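Putative uncharacterized protein (Archaeoglobus fulgidus, PDB 3VU0) is the C-terminal globular domain of AglB, an archaeal member of the oligosaccharyltransferase family, folded as a mixed beta-sheet packed with helices. Local coordinates at residues L144-R148 with I158-K162; S36-Y40 with V91-T95. All coordinates share one frame; numbering follows the deposited sequence.

Contact 1 (L144-R148 with I158-K162); sequences LTHFR and IFEVK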
ATOM      1  N   LEU A 144      10.625  -4.446   9.805  1.00 27.49           N
ATOM      2  CA  LEU A 144      10.696  -3.026   9.484  1.00 26.21           C
ATOM      3  C   LEU A 144      10.887  -2.236  10.770  1.00 26.81           C
ATOM      4  O   LEU A 144      10.366  -2.610  11.817  1.00 27.22           O
ATOM      5  CB  LEU A 144       9.419  -2.570   8.776  1.00 23.51           C
ATOM      6  CG  LEU A 144       9.186  -3.173   7.388  1.00 22.03           C
ATOM      7  CD1 LEU A 144       7.819  -2.771   6.867  1.00 17.60           C
ATOM      8  CD2 LEU A 144      10.277  -2.708   6.444  1.00 19.05           C
ATOM      9  N   THR A 145      11.643  -1.147  10.690  1.00 26.15           N
ATOM     10  CA  THR A 145      11.905  -0.317  11.860  1.00 27.18           C
ATOM     11  C   THR A 145      10.905   0.817  12.044  1.00 25.17           C
ATOM     12  O   THR A 145      10.546   1.147  13.174  1.00 24.74           O
ATOM     13  CB  THR A 145      13.324   0.302  11.795  1.00 27.49           C
ATOM     14  OG1 THR A 145      14.303  -0.733  11.939  1.00 30.94           O
ATOM     15  CG2 THR A 145      13.520   1.328  12.900  1.00 29.96           C
ATOM     16  N   HIS A 146      10.458   1.406  10.936  1.00 23.55           N
ATOM     17  CA  HIS A 146       9.534   2.541  10.989  1.00 22.44           C
ATOM     18  C   HIS A 146       8.064   2.228  10.726  1.00 19.72           C
ATOM     19  O   HIS A 146       7.250   3.142  10.593  1.00 19.44           O
ATOM     20  CB  HIS A 146       9.983   3.616   9.997  1.00 27.15           C
ATOM     21  CG  HIS A 146      11.430   3.981  10.112  1.00 30.73           C
ATOM     22  ND1 HIS A 146      11.970   4.544  11.248  1.00 33.12           N
ATOM     23  CD2 HIS A 146      12.452   3.855   9.232  1.00 32.16           C
ATOM     24  CE1 HIS A 146      13.262   4.750  11.064  1.00 31.58           C
ATOM     25  NE2 HIS A 146      13.580   4.341   9.849  1.00 32.67           N
ATOM     26  N   PHE A 147       7.718   0.950  10.644  1.00 16.64           N
ATOM     27  CA  PHE A 147       6.334   0.565  10.387  1.00 14.04           C
ATOM     28  C   PHE A 147       5.935  -0.569  11.312  1.00 14.29           C
ATOM     29  O   PHE A 147       6.746  -1.437  11.625  1.00 12.71           O
ATOM     30  CB  PHE A 147       6.176   0.116   8.934  1.00 13.56           C
ATOM     31  CG  PHE A 147       6.551   1.166   7.935  1.00 12.91           C
ATOM     32  CD1 PHE A 147       5.609   2.087   7.489  1.00 15.44           C
ATOM     33  CD2 PHE A 147       7.858   1.254   7.462  1.00 15.94           C
ATOM     34  CE1 PHE A 147       5.958   3.082   6.586  1.00 16.99           C
ATOM     35  CE2 PHE A 147       8.219   2.247   6.560  1.00 17.50           C
ATOM     36  CZ  PHE A 147       7.264   3.165   6.120  1.00 16.87           C
ATOM     37  N   ARG A 148       4.681  -0.564  11.743  1.00 14.68           N
ATOM     38  CA  ARG A 148       4.185  -1.600  12.643  1.00 13.50           C
ATOM     39  C   ARG A 148       2.731  -1.897  12.311  1.00 12.08           C
ATOM     40  O   ARG A 148       1.919  -0.980  12.166  1.00 11.18           O
ATOM     41  CB  ARG A 148       4.319  -1.124  14.097  1.00 14.02           C
ATOM     42  CG  ARG A 148       3.772  -2.066  15.163  1.00 12.74           C
ATOM     43  CD  ARG A 148       4.263  -1.630  16.541  1.00 15.77           C
ATOM     44  NE  ARG A 148       3.874  -0.255  16.861  1.00 14.53           N
ATOM     45  CZ  ARG A 148       4.496   0.510  17.752  1.00 16.52           C
ATOM     46  NH1 ARG A 148       5.546   0.045  18.418  1.00 16.20           N
ATOM     47  NH2 ARG A 148       4.065   1.743  17.984  1.00 20.07           N
ATOM     48  N   ILE A 158      -3.707  -2.407   7.979  1.00 10.91           N
ATOM     49  CA  ILE A 158      -3.341  -1.012   8.159  1.00 12.47           C
ATOM     50  C   ILE A 158      -2.123  -0.962   9.062  1.00 11.89           C
ATOM     51  O   ILE A 158      -2.061  -1.655  10.077  1.00 12.46           O
ATOM     52  CB  ILE A 158      -4.494  -0.174   8.769  1.00 12.90           C
ATOM     53  CG1 ILE A 158      -4.040   1.282   8.931  1.00 14.46           C
ATOM     54  CG2 ILE A 158      -4.927  -0.752  10.103  1.00 15.34           C
ATOM     55  CD1 ILE A 158      -5.182   2.255   9.147  1.00 15.69           C
ATOM     56  N   PHE A 159      -1.151  -0.150   8.668  1.00 12.28           N
ATOM     57  CA  PHE A 159       0.093  -0.004   9.406  1.00 12.44           C
ATOM     58  C   PHE A 159       0.244   1.416   9.917  1.00 13.71           C
ATOM     59  O   PHE A 159      -0.322   2.360   9.362  1.00 13.30           O
ATOM     60  CB  PHE A 159       1.285  -0.332   8.502  1.00 10.59           C
ATOM     61  CG  PHE A 159       1.292  -1.745   7.989  1.00 11.09           C
ATOM     62  CD1 PHE A 159       2.096  -2.714   8.584  1.00 10.38           C
ATOM     63  CD2 PHE A 159       0.491  -2.109   6.912  1.00 11.05           C
ATOM     64  CE1 PHE A 159       2.102  -4.031   8.111  1.00 10.38           C
ATOM     65  CE2 PHE A 159       0.486  -3.423   6.429  1.00 10.00           C
ATOM     66  CZ  PHE A 159       1.291  -4.382   7.026  1.00 11.68           C
ATOM     67  N   GLU A 160       1.030   1.556  10.975  1.00 13.32           N
ATOM     68  CA  GLU A 160       1.295   2.850  11.575  1.00 16.81           C
ATOM     69  C   GLU A 160       2.757   3.195  11.307  1.00 16.74           C
ATOM     70  O   GLU A 160       3.624   2.322  11.356  1.00 15.17           O
ATOM     71  CB  GLU A 160       1.044   2.763  13.080  1.00 20.26           C
ATOM     72  CG  GLU A 160       1.347   4.014  13.864  1.00 27.62           C
ATOM     73  CD  GLU A 160       1.038   3.836  15.337  1.00 28.70           C
ATOM     74  OE1 GLU A 160       1.654   2.945  15.967  1.00 28.16           O
ATOM     75  OE2 GLU A 160       0.175   4.581  15.854  1.00 30.68           O
ATOM     76  N   VAL A 161       3.028   4.457  10.999  1.00 18.40           N
ATOM     77  CA  VAL A 161       4.398   4.889  10.763  1.00 20.64           C
ATOM     78  C   VAL A 161       4.988   5.271  12.115  1.00 23.37           C
ATOM     79  O   VAL A 161       4.307   5.866  12.948  1.00 23.35           O
ATOM     80  CB  VAL A 161       4.464   6.119   9.829  1.00 20.28           C
ATOM     81  CG1 VAL A 161       5.895   6.623   9.742  1.00 21.44           C
ATOM     82  CG2 VAL A 161       3.955   5.756   8.441  1.00 17.77           C
ATOM     83  N   LYS A 162       6.247   4.914  12.334  1.00 26.87           N
ATOM     84  CA  LYS A 162       6.918   5.229  13.588  1.00 31.61           C
ATOM     85  C   LYS A 162       8.380   5.584  13.326  1.00 32.53           C
ATOM     86  O   LYS A 162       9.287   5.022  13.937  1.00 36.64           O
ATOM     87  CB  LYS A 162       6.826   4.039  14.551  1.00 32.74           C
ATOM     88  CG  LYS A 162       7.409   2.743  14.006  1.00 33.89           C
ATOM     89  CD  LYS A 162       7.283   1.611  15.009  1.00 34.83           C
ATOM     90  CE  LYS A 162       7.936   0.337  14.485  1.00 36.46           C
ATOM     91  NZ  LYS A 162       7.906  -0.764  15.487  1.00 36.55           N
TER
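Lys162 lays its methylene chain across the side chain of Arg148 at about a right angle, with CD 4.0 Å above the centre of the guanidinium plane. Its first torsion sets CG between the backbone N and the carbonyl carbon (chi1 58°), which turns the extended chain back over the neighbouring strand and brings NZ to 3.8 Å from Arg148 NH1. Both residues are exposed, so solvent can probably screen the two like charges. Arg148 has a partner of opposite sign at its edge: Glu160 OE1 lies near the guanidinium plane, 3.4 Å from Arg148 NH2, in a salt bridge whose N-H...O hydrogen bond is weak and long but nearly straight, with the carboxylate plane turned 60° from that of the guanidinium. Both side chains run alongside each other on one face of the sheet. Beneath them Arg148 and Glu160 form an antiparallel hydrogen-bonded pair, with Arg148 N to Glu160 O at 3.1 Å and Glu160 N to Arg148 O at 2.9 Å. A further backbone bond, Lys162 N to His146 O at 2.7 Å, lies beyond the non-hydrogen-bonded pair Phe147 and Val161, its donor above the carbonyl plane. That pair points to the other face, where Phe147 CE1 rests 3.8 Å from Val161 CG2. Residues 147-148 and 158-161 form the open end of the beta hairpin 147-153/156-161, and 144-146 lead into it. Helices 73-83 and 132-138 pack against Phe147, a buried place that suits an aromatic ring; Glu73 holds the backbone N of Thr145 and His146, and strand 85-91 pairs with the other edge of strand 156-161.

Contact 2 (S36-Y40 with V91-T95); sequences SWWDY and VEELT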
ATOM      1  N   SER A  36      -1.944   4.447   0.308  1.00 14.27           N
ATOM      2  CA  SER A  36      -2.425   3.171  -0.215  1.00 15.02           C
ATOM      3  C   SER A  36      -2.390   3.286  -1.730  1.00 15.34           C
ATOM      4  O   SER A  36      -1.942   4.304  -2.263  1.00 15.88           O
ATOM      5  CB  SER A  36      -3.856   2.898   0.244  1.00 15.13           C
ATOM      6  OG  SER A  36      -4.224   1.559  -0.045  1.00 16.25           O
ATOM      7  N   TRP A  37      -2.856   2.254  -2.425  1.00 14.48           N
ATOM      8  CA  TRP A  37      -2.884   2.297  -3.884  1.00 13.72           C
ATOM      9  C   TRP A  37      -4.028   3.239  -4.271  1.00 14.54           C
ATOM     10  O   TRP A  37      -5.034   3.316  -3.567  1.00 14.17           O
ATOM     11  CB  TRP A  37      -3.125   0.897  -4.451  1.00 14.48           C
ATOM     12  CG  TRP A  37      -2.917   0.799  -5.941  1.00 14.23           C
ATOM     13  CD1 TRP A  37      -3.681   0.090  -6.821  1.00 14.76           C
ATOM     14  CD2 TRP A  37      -1.874   1.409  -6.715  1.00 13.71           C
ATOM     15  NE1 TRP A  37      -3.183   0.221  -8.092  1.00 14.58           N
ATOM     16  CE2 TRP A  37      -2.074   1.023  -8.059  1.00 16.57           C
ATOM     17  CE3 TRP A  37      -0.790   2.240  -6.406  1.00 14.06           C
ATOM     18  CZ2 TRP A  37      -1.228   1.443  -9.098  1.00 18.16           C
ATOM     19  CZ3 TRP A  37       0.053   2.658  -7.440  1.00 16.25           C
ATOM     20  CH2 TRP A  37      -0.172   2.258  -8.766  1.00 16.09           C
ATOM     21  N   TRP A  38      -3.894   3.937  -5.394  1.00 13.75           N
ATOM     22  CA  TRP A  38      -4.920   4.895  -5.790  1.00 14.33           C
ATOM     23  C   TRP A  38      -6.337   4.348  -5.972  1.00 15.89           C
ATOM     24  O   TRP A  38      -7.305   5.085  -5.798  1.00 15.60           O
ATOM     25  CB  TRP A  38      -4.484   5.661  -7.049  1.00 16.50           C
ATOM     26  CG  TRP A  38      -4.518   4.863  -8.301  1.00 16.31           C
ATOM     27  CD1 TRP A  38      -3.553   4.019  -8.768  1.00 17.65           C
ATOM     28  CD2 TRP A  38      -5.590   4.813  -9.245  1.00 18.73           C
ATOM     29  NE1 TRP A  38      -3.958   3.445  -9.950  1.00 18.38           N
ATOM     30  CE2 TRP A  38      -5.207   3.915 -10.265  1.00 19.51           C
ATOM     31  CE3 TRP A  38      -6.839   5.443  -9.329  1.00 20.25           C
ATOM     32  CZ2 TRP A  38      -6.031   3.627 -11.359  1.00 20.68           C
ATOM     33  CZ3 TRP A  38      -7.662   5.157 -10.422  1.00 22.74           C
ATOM     34  CH2 TRP A  38      -7.249   4.255 -11.420  1.00 21.58           C
ATOM     35  N   ASP A  39      -6.470   3.066  -6.301  1.00 14.57           N
ATOM     36  CA  ASP A  39      -7.793   2.472  -6.480  1.00 17.47           C
ATOM     37  C   ASP A  39      -8.698   2.624  -5.254  1.00 17.14           C
ATOM     38  O   ASP A  39      -9.921   2.715  -5.384  1.00 15.82           O
ATOM     39  CB  ASP A  39      -7.694   0.967  -6.781  1.00 19.35           C
ATOM     40  CG  ASP A  39      -7.059   0.666  -8.122  1.00 21.55           C
ATOM     41  OD1 ASP A  39      -7.041   1.555  -9.000  1.00 24.32           O
ATOM     42  OD2 ASP A  39      -6.599  -0.478  -8.299  1.00 20.86           O
ATOM     43  N   TYR A  40      -8.097   2.637  -4.069  1.00 16.44           N
ATOM     44  CA  TYR A  40      -8.859   2.714  -2.823  1.00 16.94           C
ATOM     45  C   TYR A  40      -8.987   4.112  -2.229  1.00 17.22           C
ATOM     46  O   TYR A  40      -9.645   4.296  -1.195  1.00 15.73           O
ATOM     47  CB  TYR A  40      -8.209   1.797  -1.783  1.00 17.35           C
ATOM     48  CG  TYR A  40      -7.677   0.503  -2.361  1.00 17.16           C
ATOM     49  CD1 TYR A  40      -8.530  -0.415  -2.976  1.00 19.52           C
ATOM     50  CD2 TYR A  40      -6.320   0.199  -2.292  1.00 17.90           C
ATOM     51  CE1 TYR A  40      -8.039  -1.613  -3.509  1.00 17.86           C
ATOM     52  CE2 TYR A  40      -5.817  -0.990  -2.820  1.00 18.73           C
ATOM     53  CZ  TYR A  40      -6.681  -1.891  -3.425  1.00 18.14           C
ATOM     54  OH  TYR A  40      -6.183  -3.070  -3.936  1.00 16.75           O
ATOM     55  N   VAL A  91      -3.265  -4.245   0.633  1.00 13.39           N
ATOM     56  CA  VAL A  91      -4.352  -5.164   0.308  1.00 13.72           C
ATOM     57  C   VAL A  91      -3.767  -6.383  -0.391  1.00 13.11           C
ATOM     58  O   VAL A  91      -2.848  -6.254  -1.198  1.00 11.11           O
ATOM     59  CB  VAL A  91      -5.379  -4.475  -0.617  1.00 14.44           C
ATOM     60  CG1 VAL A  91      -6.595  -5.367  -0.813  1.00 16.00           C
ATOM     61  CG2 VAL A  91      -5.784  -3.138  -0.024  1.00 13.71           C
ATOM     62  N   GLU A  92      -4.298  -7.564  -0.089  1.00 14.55           N
ATOM     63  CA  GLU A  92      -3.776  -8.791  -0.682  1.00 14.97           C
ATOM     64  C   GLU A  92      -3.709  -8.803  -2.211  1.00 13.99           C
ATOM     65  O   GLU A  92      -2.748  -9.323  -2.773  1.00 12.40           O
ATOM     66  CB  GLU A  92      -4.568 -10.016  -0.196  1.00 19.24           C
ATOM     67  CG  GLU A  92      -3.904 -11.343  -0.583  1.00 25.55           C
ATOM     68  CD  GLU A  92      -4.675 -12.567  -0.110  1.00 32.12           C
ATOM     69  OE1 GLU A  92      -4.215 -13.703  -0.373  1.00 35.08           O
ATOM     70  OE2 GLU A  92      -5.736 -12.399   0.523  1.00 35.52           O
ATOM     71  N   GLU A  93      -4.706  -8.231  -2.885  1.00 13.11           N
ATOM     72  CA  GLU A  93      -4.698  -8.222  -4.354  1.00 13.00           C
ATOM     73  C   GLU A  93      -3.516  -7.448  -4.955  1.00 12.82           C
ATOM     74  O   GLU A  93      -3.271  -7.523  -6.153  1.00 11.74           O
ATOM     75  CB  GLU A  93      -6.023  -7.667  -4.907  1.00 13.38           C
ATOM     76  CG  GLU A  93      -6.295  -6.203  -4.591  1.00 15.90           C
ATOM     77  CD  GLU A  93      -7.578  -5.674  -5.239  1.00 20.12           C
ATOM     78  OE1 GLU A  93      -7.892  -4.482  -5.052  1.00 19.42           O
ATOM     79  OE2 GLU A  93      -8.274  -6.442  -5.936  1.00 22.82           O
ATOM     80  N   LEU A  94      -2.783  -6.714  -4.123  1.00 13.22           N
ATOM     81  CA  LEU A  94      -1.622  -5.948  -4.584  1.00 12.47           C
ATOM     82  C   LEU A  94      -0.356  -6.808  -4.607  1.00 12.48           C
ATOM     83  O   LEU A  94       0.612  -6.490  -5.295  1.00 14.03           O
ATOM     84  CB  LEU A  94      -1.357  -4.758  -3.657  1.00 11.23           C
ATOM     85  CG  LEU A  94      -2.440  -3.698  -3.454  1.00 10.38           C
ATOM     86  CD1 LEU A  94      -1.901  -2.594  -2.543  1.00  9.67           C
ATOM     87  CD2 LEU A  94      -2.852  -3.132  -4.791  1.00  9.25           C
ATOM     88  N   THR A  95      -0.369  -7.891  -3.842  1.00 12.13           N
ATOM     89  CA  THR A  95       0.789  -8.765  -3.741  1.00 12.97           C
ATOM     90  C   THR A  95       0.866  -9.821  -4.832  1.00 13.77           C
ATOM     91  O   THR A  95      -0.122 -10.130  -5.496  1.00 11.78           O
ATOM     92  CB  THR A  95       0.813  -9.486  -2.382  1.00 15.03           C
ATOM     93  OG1 THR A  95      -0.282 -10.405  -2.318  1.00 15.32           O
ATOM     94  CG2 THR A  95       0.685  -8.480  -1.238  1.00 15.38           C
TER
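Tyr40 drives its ring into the turn 91-95, and the packing is closest there: CE2 lies 3.5 Å from Val91 CG2, while Leu94 CD2 stands at the ring edge, 3.4 Å from Tyr40 OH. A branched valine and a leucine suit this buried place because their methyls fit around the phenol without asking for polar partners. The hydroxyl donates a hydrogen bond to Glu93 OE1 at 2.5 Å, a distance so short that its exact length is doubtful. The carboxylate meets the ring edge near its plane, the two planes being only 24° apart. Glu93 gets there by placing CG between its backbone N and carbonyl carbon (chi1 65°), then running straight out to OE1.

Residues 37-40 belong to the Trp-Trp-Asp-Tyr-Gly signature, WWDYG, of the oligosaccharyltransferase family, and here they form a turn between strand 33-35 and helix 41-46. Facing them, residues 92-94 make a single 3-10 turn after strand 85-91, which presents Glu93 and Leu94 together; Thr95 OG1 and N both bind Glu92 O.

The contact is looser at Trp37, whose indole CD1 grazes Leu94 CD2 at 3.9 Å, with the CA atoms of the two residues 8.4 Å apart; helices 61-69 and 105-112 touch the indole as well. Toward solvent lies Glu93, partly exposed, where Lys104 makes salt bridges to both Glu93 OE1 and Asp39 OD2, two acidic oxygens standing 5.3 Å apart.

Strand 85-91 ties the two contacts together. It pairs with strand 156-161, which carries half of contact 1, and its last residue, Val91, opens the turn that meets residues 36-40 in contact 2. The centres of the contacts are about 17 Å apart, and their nearest atoms about 7 Å, so they do not touch. The centre of contact 2 lies about 6 Å from the centre of the chain, that of contact 1 about 12 Å, at the C-terminal end. Helix 132-138 bridges the gap: Leu136 packs on Phe147 and Phe159, and Leu133 on Leu94. Only contact 2 contains residues of the WWDYG signature.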